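Odorant binding protein (AGAP010409-PA) (PDB 3L4A) probably binds odorant molecules as a small, secreted, mainly helical carrier of the PBP/GOBP family in the mosquito Anopheles gambiae. Local coordinates at residues A[38-52]-A[94-106]. Sequence-based numbering, arbitrary orientation.
Sequences THCFVRCIGLELNLY and EDLCERAYSAFQC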
loop_
_atom_site.group_PDB
_atom_site.type_symbol
_atom_site.label_atom_id
_atom_site.label_comp_id
_atom_site.label_asym_id
_atom_site.label_seq_id
_atom_site.Cartn_x
_atom_site.Cartn_y
_atom_site.Cartn_z
ATOM N N THR A 38 -9.316 -3.156 -7.490
ATOM C CA THR A 38 -8.075 -2.479 -7.125
ATOM C C THR A 38 -7.837 -2.494 -5.612
ATOM O O THR A 38 -6.691 -2.593 -5.169
ATOM C CB THR A 38 -8.040 -1.044 -7.659
ATOM O OG1 THR A 38 -8.117 -1.085 -9.091
ATOM C CG2 THR A 38 -6.746 -0.360 -7.270
ATOM N N HIS A 39 -8.898 -2.390 -4.821
ATOM C CA HIS A 39 -8.721 -2.483 -3.372
ATOM C C HIS A 39 -8.008 -3.779 -3.024
ATOM O O HIS A 39 -7.030 -3.791 -2.275
ATOM C CB HIS A 39 -10.053 -2.456 -2.626
ATOM C CG HIS A 39 -10.796 -1.165 -2.746
ATOM N ND1 HIS A 39 -12.107 -1.033 -2.343
ATOM C CD2 HIS A 39 -10.427 0.044 -3.231
ATOM C CE1 HIS A 39 -12.511 0.206 -2.564
ATOM N NE2 HIS A 39 -11.512 0.881 -3.103
ATOM N N CYS A 40 -8.515 -4.885 -3.552
ATOM C CA CYS A 40 -7.922 -6.180 -3.269
ATOM C C CYS A 40 -6.543 -6.339 -3.895
ATOM O O CYS A 40 -5.668 -6.982 -3.315
ATOM C CB CYS A 40 -8.852 -7.319 -3.695
ATOM S SG CYS A 40 -10.343 -7.465 -2.678
ATOM N N PHE A 41 -6.338 -5.740 -5.062
ATOM C CA PHE A 41 -5.033 -5.765 -5.703
ATOM C C PHE A 41 -3.982 -5.067 -4.829
ATOM O O PHE A 41 -2.884 -5.588 -4.628
ATOM C CB PHE A 41 -5.096 -5.124 -7.092
ATOM C CG PHE A 41 -3.797 -5.193 -7.841
ATOM C CD1 PHE A 41 -3.419 -6.364 -8.483
ATOM C CD2 PHE A 41 -2.947 -4.102 -7.891
ATOM C CE1 PHE A 41 -2.228 -6.442 -9.175
ATOM C CE2 PHE A 41 -1.746 -4.170 -8.577
ATOM C CZ PHE A 41 -1.384 -5.346 -9.219
ATOM N N VAL A 42 -4.324 -3.884 -4.322
ATOM C CA VAL A 42 -3.420 -3.136 -3.463
ATOM C C VAL A 42 -3.118 -3.916 -2.183
ATOM O O VAL A 42 -1.967 -3.995 -1.748
ATOM C CB VAL A 42 -3.999 -1.755 -3.155
ATOM C CG1 VAL A 42 -3.273 -1.124 -1.968
ATOM C CG2 VAL A 42 -3.916 -0.889 -4.408
ATOM N N ARG A 43 -4.136 -4.530 -1.597
ATOM C CA ARG A 43 -3.903 -5.409 -0.453
ATOM C C ARG A 43 -2.896 -6.506 -0.804
ATOM O O ARG A 43 -1.959 -6.765 -0.056
ATOM C CB ARG A 43 -5.203 -6.038 0.032
ATOM C CG ARG A 43 -5.000 -7.090 1.113
ATOM C CD ARG A 43 -6.325 -7.544 1.679
ATOM N NE ARG A 43 -6.163 -8.619 2.656
ATOM C CZ ARG A 43 -6.152 -9.911 2.342
ATOM N NH1 ARG A 43 -6.313 -10.291 1.079
ATOM N NH2 ARG A 43 -5.996 -10.820 3.292
ATOM N N CYS A 44 -3.097 -7.161 -1.942
ATOM C CA CYS A 44 -2.235 -8.259 -2.355
ATOM C C CYS A 44 -0.786 -7.808 -2.499
ATOM O O CYS A 44 0.128 -8.471 -2.018
ATOM C CB CYS A 44 -2.747 -8.851 -3.671
ATOM S SG CYS A 44 -1.788 -10.265 -4.261
ATOM N N ILE A 45 -0.569 -6.683 -3.176
ATOM C CA ILE A 45 0.791 -6.180 -3.379
ATOM C C ILE A 45 1.436 -5.845 -2.033
ATOM O O ILE A 45 2.606 -6.157 -1.783
ATOM C CB ILE A 45 0.805 -4.925 -4.275
ATOM C CG1 ILE A 45 0.294 -5.254 -5.685
ATOM C CG2 ILE A 45 2.201 -4.316 -4.311
ATOM C CD1 ILE A 45 1.056 -6.327 -6.386
ATOM N N GLY A 46 0.667 -5.222 -1.150
ATOM C CA GLY A 46 1.177 -4.866 0.158
ATOM C C GLY A 46 1.566 -6.091 0.960
ATOM O O GLY A 46 2.610 -6.109 1.616
ATOM N N LEU A 47 0.729 -7.122 0.922
ATOM C CA LEU A 47 1.047 -8.366 1.622
ATOM C C LEU A 47 2.283 -9.045 1.044
ATOM O O LEU A 47 3.161 -9.472 1.793
ATOM C CB LEU A 47 -0.142 -9.328 1.577
ATOM C CG LEU A 47 -1.383 -8.894 2.355
ATOM C CD1 LEU A 47 -2.532 -9.854 2.087
ATOM C CD2 LEU A 47 -1.077 -8.816 3.856
ATOM N N GLU A 48 2.348 -9.138 -0.282
ATOM C CA GLU A 48 3.435 -9.853 -0.958
ATOM C C GLU A 48 4.784 -9.185 -0.751
ATOM O O GLU A 48 5.804 -9.863 -0.611
ATOM C CB GLU A 48 3.149 -9.967 -2.453
ATOM C CG GLU A 48 2.136 -11.026 -2.794
ATOM C CD GLU A 48 2.624 -12.412 -2.432
ATOM O OE1 GLU A 48 3.834 -12.683 -2.604
ATOM O OE2 GLU A 48 1.800 -13.222 -1.968
ATOM N N LEU A 49 4.789 -7.856 -0.740
ATOM C CA LEU A 49 6.019 -7.096 -0.536
ATOM C C LEU A 49 6.311 -6.849 0.942
ATOM O O LEU A 49 7.283 -6.179 1.279
ATOM C CB LEU A 49 5.962 -5.764 -1.292
ATOM C CG LEU A 49 5.852 -5.871 -2.818
ATOM C CD1 LEU A 49 5.743 -4.505 -3.465
ATOM C CD2 LEU A 49 7.061 -6.612 -3.349
ATOM N N ASN A 50 5.467 -7.402 1.809
ATOM C CA ASN A 50 5.528 -7.212 3.260
ATOM C C ASN A 50 5.579 -5.751 3.676
ATOM O O ASN A 50 6.261 -5.362 4.626
ATOM C CB ASN A 50 6.635 -8.033 3.926
ATOM C CG ASN A 50 6.246 -8.475 5.320
ATOM O OD1 ASN A 50 5.070 -8.394 5.692
ATOM N ND2 ASN A 50 7.214 -8.944 6.098
ATOM N N LEU A 51 4.801 -4.950 2.957
ATOM C CA LEU A 51 4.604 -3.534 3.264
ATOM C C LEU A 51 3.394 -3.347 4.161
ATOM O O LEU A 51 3.163 -2.256 4.684
ATOM C CB LEU A 51 4.338 -2.760 1.974
ATOM C CG LEU A 51 5.436 -2.771 0.925
ATOM C CD1 LEU A 51 4.941 -2.152 -0.373
ATOM C CD2 LEU A 51 6.657 -2.025 1.447
ATOM N N TYR A 52 2.616 -4.408 4.318
ATOM C CA TYR A 52 1.297 -4.310 4.923
ATOM C C TYR A 52 0.886 -5.646 5.491
ATOM O O TYR A 52 1.312 -6.709 5.026
ATOM C CB TYR A 52 0.251 -3.863 3.879
ATOM C CG TYR A 52 -1.148 -3.763 4.450
ATOM C CD1 TYR A 52 -1.568 -2.614 5.104
ATOM C CD2 TYR A 52 -2.055 -4.822 4.341
ATOM C CE1 TYR A 52 -2.835 -2.520 5.650
ATOM C CE2 TYR A 52 -3.336 -4.730 4.883
ATOM C CZ TYR A 52 -3.720 -3.570 5.533
ATOM O OH TYR A 52 -4.976 -3.443 6.080
ATOM N N GLU A 94 -14.521 -3.449 7.934
ATOM C CA GLU A 94 -14.740 -4.892 7.917
ATOM C C GLU A 94 -14.126 -5.562 6.692
ATOM O O GLU A 94 -13.571 -6.653 6.781
ATOM C CB GLU A 94 -16.237 -5.201 7.975
ATOM C CG GLU A 94 -17.021 -4.359 8.970
ATOM C CD GLU A 94 -17.629 -3.115 8.345
ATOM O OE1 GLU A 94 -16.884 -2.314 7.737
ATOM O OE2 GLU A 94 -18.860 -2.934 8.469
ATOM N N ASP A 95 -14.235 -4.898 5.548
ATOM C CA ASP A 95 -13.691 -5.432 4.305
ATOM C C ASP A 95 -12.168 -5.288 4.297
ATOM O O ASP A 95 -11.653 -4.172 4.324
ATOM C CB ASP A 95 -14.304 -4.696 3.114
ATOM C CG ASP A 95 -13.947 -5.330 1.790
ATOM O OD1 ASP A 95 -14.857 -5.842 1.112
ATOM O OD2 ASP A 95 -12.759 -5.330 1.427
ATOM N N LEU A 96 -11.458 -6.415 4.267
ATOM C CA LEU A 96 -9.991 -6.415 4.340
ATOM C C LEU A 96 -9.324 -5.684 3.181
ATOM O O LEU A 96 -8.268 -5.077 3.339
ATOM C CB LEU A 96 -9.449 -7.845 4.398
ATOM C CG LEU A 96 -9.725 -8.655 5.661
ATOM C CD1 LEU A 96 -8.908 -9.934 5.627
ATOM C CD2 LEU A 96 -9.395 -7.839 6.903
ATOM N N CYS A 97 -9.926 -5.762 2.004
ATOM C CA CYS A 97 -9.366 -5.062 0.860
ATOM C C CYS A 97 -9.578 -3.565 1.004
ATOM O O CYS A 97 -8.668 -2.776 0.753
ATOM C CB CYS A 97 -10.008 -5.546 -0.431
ATOM S SG CYS A 97 -9.720 -7.287 -0.752
ATOM N N GLU A 98 -10.784 -3.168 1.393
ATOM C CA GLU A 98 -11.057 -1.751 1.595
ATOM C C GLU A 98 -10.132 -1.178 2.678
ATOM O O GLU A 98 -9.641 -0.051 2.563
ATOM C CB GLU A 98 -12.528 -1.532 1.969
ATOM C CG GLU A 98 -12.914 -0.067 2.107
ATOM C CD GLU A 98 -14.333 0.104 2.606
ATOM O OE1 GLU A 98 -14.641 1.176 3.168
ATOM O OE2 GLU A 98 -15.133 -0.841 2.444
ATOM N N ARG A 99 -9.894 -1.963 3.725
ATOM C CA ARG A 99 -9.013 -1.549 4.808
ATOM C C ARG A 99 -7.592 -1.276 4.309
ATOM O O ARG A 99 -6.999 -0.240 4.636
ATOM C CB ARG A 99 -8.999 -2.597 5.921
ATOM C CG ARG A 99 -8.246 -2.163 7.165
ATOM C CD ARG A 99 -7.998 -3.333 8.092
ATOM N NE ARG A 99 -9.254 -3.875 8.595
ATOM C CZ ARG A 99 -9.354 -5.015 9.266
ATOM N NH1 ARG A 99 -8.268 -5.737 9.511
ATOM N NH2 ARG A 99 -10.541 -5.435 9.684
ATOM N N ALA A 100 -7.041 -2.204 3.527
ATOM C CA ALA A 100 -5.690 -2.033 3.006
ATOM C C ALA A 100 -5.620 -0.824 2.088
ATOM O O ALA A 100 -4.668 -0.051 2.140
ATOM C CB ALA A 100 -5.225 -3.292 2.265
ATOM N N TYR A 101 -6.625 -0.659 1.231
ATOM C CA TYR A 101 -6.621 0.464 0.307
ATOM C C TYR A 101 -6.671 1.795 1.062
ATOM O O TYR A 101 -5.910 2.721 0.758
ATOM C CB TYR A 101 -7.795 0.341 -0.663
ATOM C CG TYR A 101 -7.787 1.372 -1.767
ATOM C CD1 TYR A 101 -8.537 2.535 -1.658
ATOM C CD2 TYR A 101 -7.046 1.177 -2.926
ATOM C CE1 TYR A 101 -8.532 3.482 -2.669
ATOM C CE2 TYR A 101 -7.032 2.123 -3.945
ATOM C CZ TYR A 101 -7.781 3.271 -3.804
ATOM O OH TYR A 101 -7.787 4.222 -4.802
ATOM N N SER A 102 -7.559 1.875 2.053
ATOM C CA SER A 102 -7.651 3.062 2.892
ATOM C C SER A 102 -6.321 3.351 3.578
ATOM O O SER A 102 -5.866 4.492 3.618
ATOM C CB SER A 102 -8.752 2.916 3.938
ATOM O OG SER A 102 -8.872 4.112 4.691
ATOM N N ALA A 103 -5.687 2.312 4.111
ATOM C CA ALA A 103 -4.403 2.478 4.778
ATOM C C ALA A 103 -3.387 3.096 3.830
ATOM O O ALA A 103 -2.718 4.077 4.170
ATOM C CB ALA A 103 -3.904 1.134 5.299
ATOM N N PHE A 104 -3.275 2.534 2.631
ATOM C CA PHE A 104 -2.276 3.017 1.691
ATOM C C PHE A 104 -2.544 4.430 1.170
ATOM O O PHE A 104 -1.624 5.112 0.726
ATOM C CB PHE A 104 -2.060 2.019 0.555
ATOM C CG PHE A 104 -1.100 0.910 0.910
ATOM C CD1 PHE A 104 0.265 1.155 0.969
ATOM C CD2 PHE A 104 -1.563 -0.369 1.197
ATOM C CE1 PHE A 104 1.157 0.145 1.301
ATOM C CE2 PHE A 104 -0.678 -1.387 1.521
ATOM C CZ PHE A 104 0.686 -1.127 1.571
ATOM N N GLN A 105 -3.787 4.893 1.249
ATOM C CA GLN A 105 -4.064 6.275 0.881
ATOM C C GLN A 105 -3.238 7.267 1.709
ATOM O O GLN A 105 -2.915 8.359 1.236
ATOM C CB GLN A 105 -5.556 6.591 0.991
ATOM C CG GLN A 105 -6.405 5.935 -0.093
ATOM C CD GLN A 105 -7.866 6.273 0.050
ATOM O OE1 GLN A 105 -8.556 6.520 -0.939
ATOM N NE2 GLN A 105 -8.347 6.298 1.288
ATOM N N CYS A 106 -2.887 6.889 2.933
ATOM C CA CYS A 106 -2.048 7.756 3.760
ATOM C C CYS A 106 -0.699 8.024 3.114
ATOM O O CYS A 106 -0.123 9.095 3.303
ATOM C CB CYS A 106 -1.834 7.140 5.137
ATOM S SG CYS A 106 -3.253 7.368 6.221
HETATM O O HOH W 1 -6.670 -5.383 5.521
#
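His39 lays CD2 over one face of the Tyr101 ring, 3.3 Å from Tyr101 CG, with the two planes inclined at 41°; at the edge of that ring sits Val42 CG2. The Tyr52 ring carries Ala100 CB over one face in a CH-pi contact, and Leu51 CB meets the edge of Phe104 at CZ. These rings line the crossing of helices 38-48 and 96-105 in the disulfide-braced, mainly helical PBP/GOBP fold, where the axes pass 7.5 Å apart at 72°. The Cys40-Cys97 disulfide joins the helices where their backbones come nearest, Cys40 CA to Cys97 CA 4.5 Å; Cys44 is bonded to Cys11 and Cys106 to Cys84. One turn on, Arg43 CB packs 3.5 Å from Ala100 CB; the extended arginine chain then runs past Leu96 to a salt bridge with Asp54. After the Schellman turn at Asn50, Tyr52, its CG anti to the backbone N (chi1 179°), lies along helix 96-105 toward its N-terminal end. Tyr52 CB rests 3.5 Å from Phe104 CE2, while Val42 CG1 touches the same ring at CD2. Tyr52 OH donates to a water in its ring plane (2.6 Å to the water O), which in turn donates to Leu96 O at 2.7 Å.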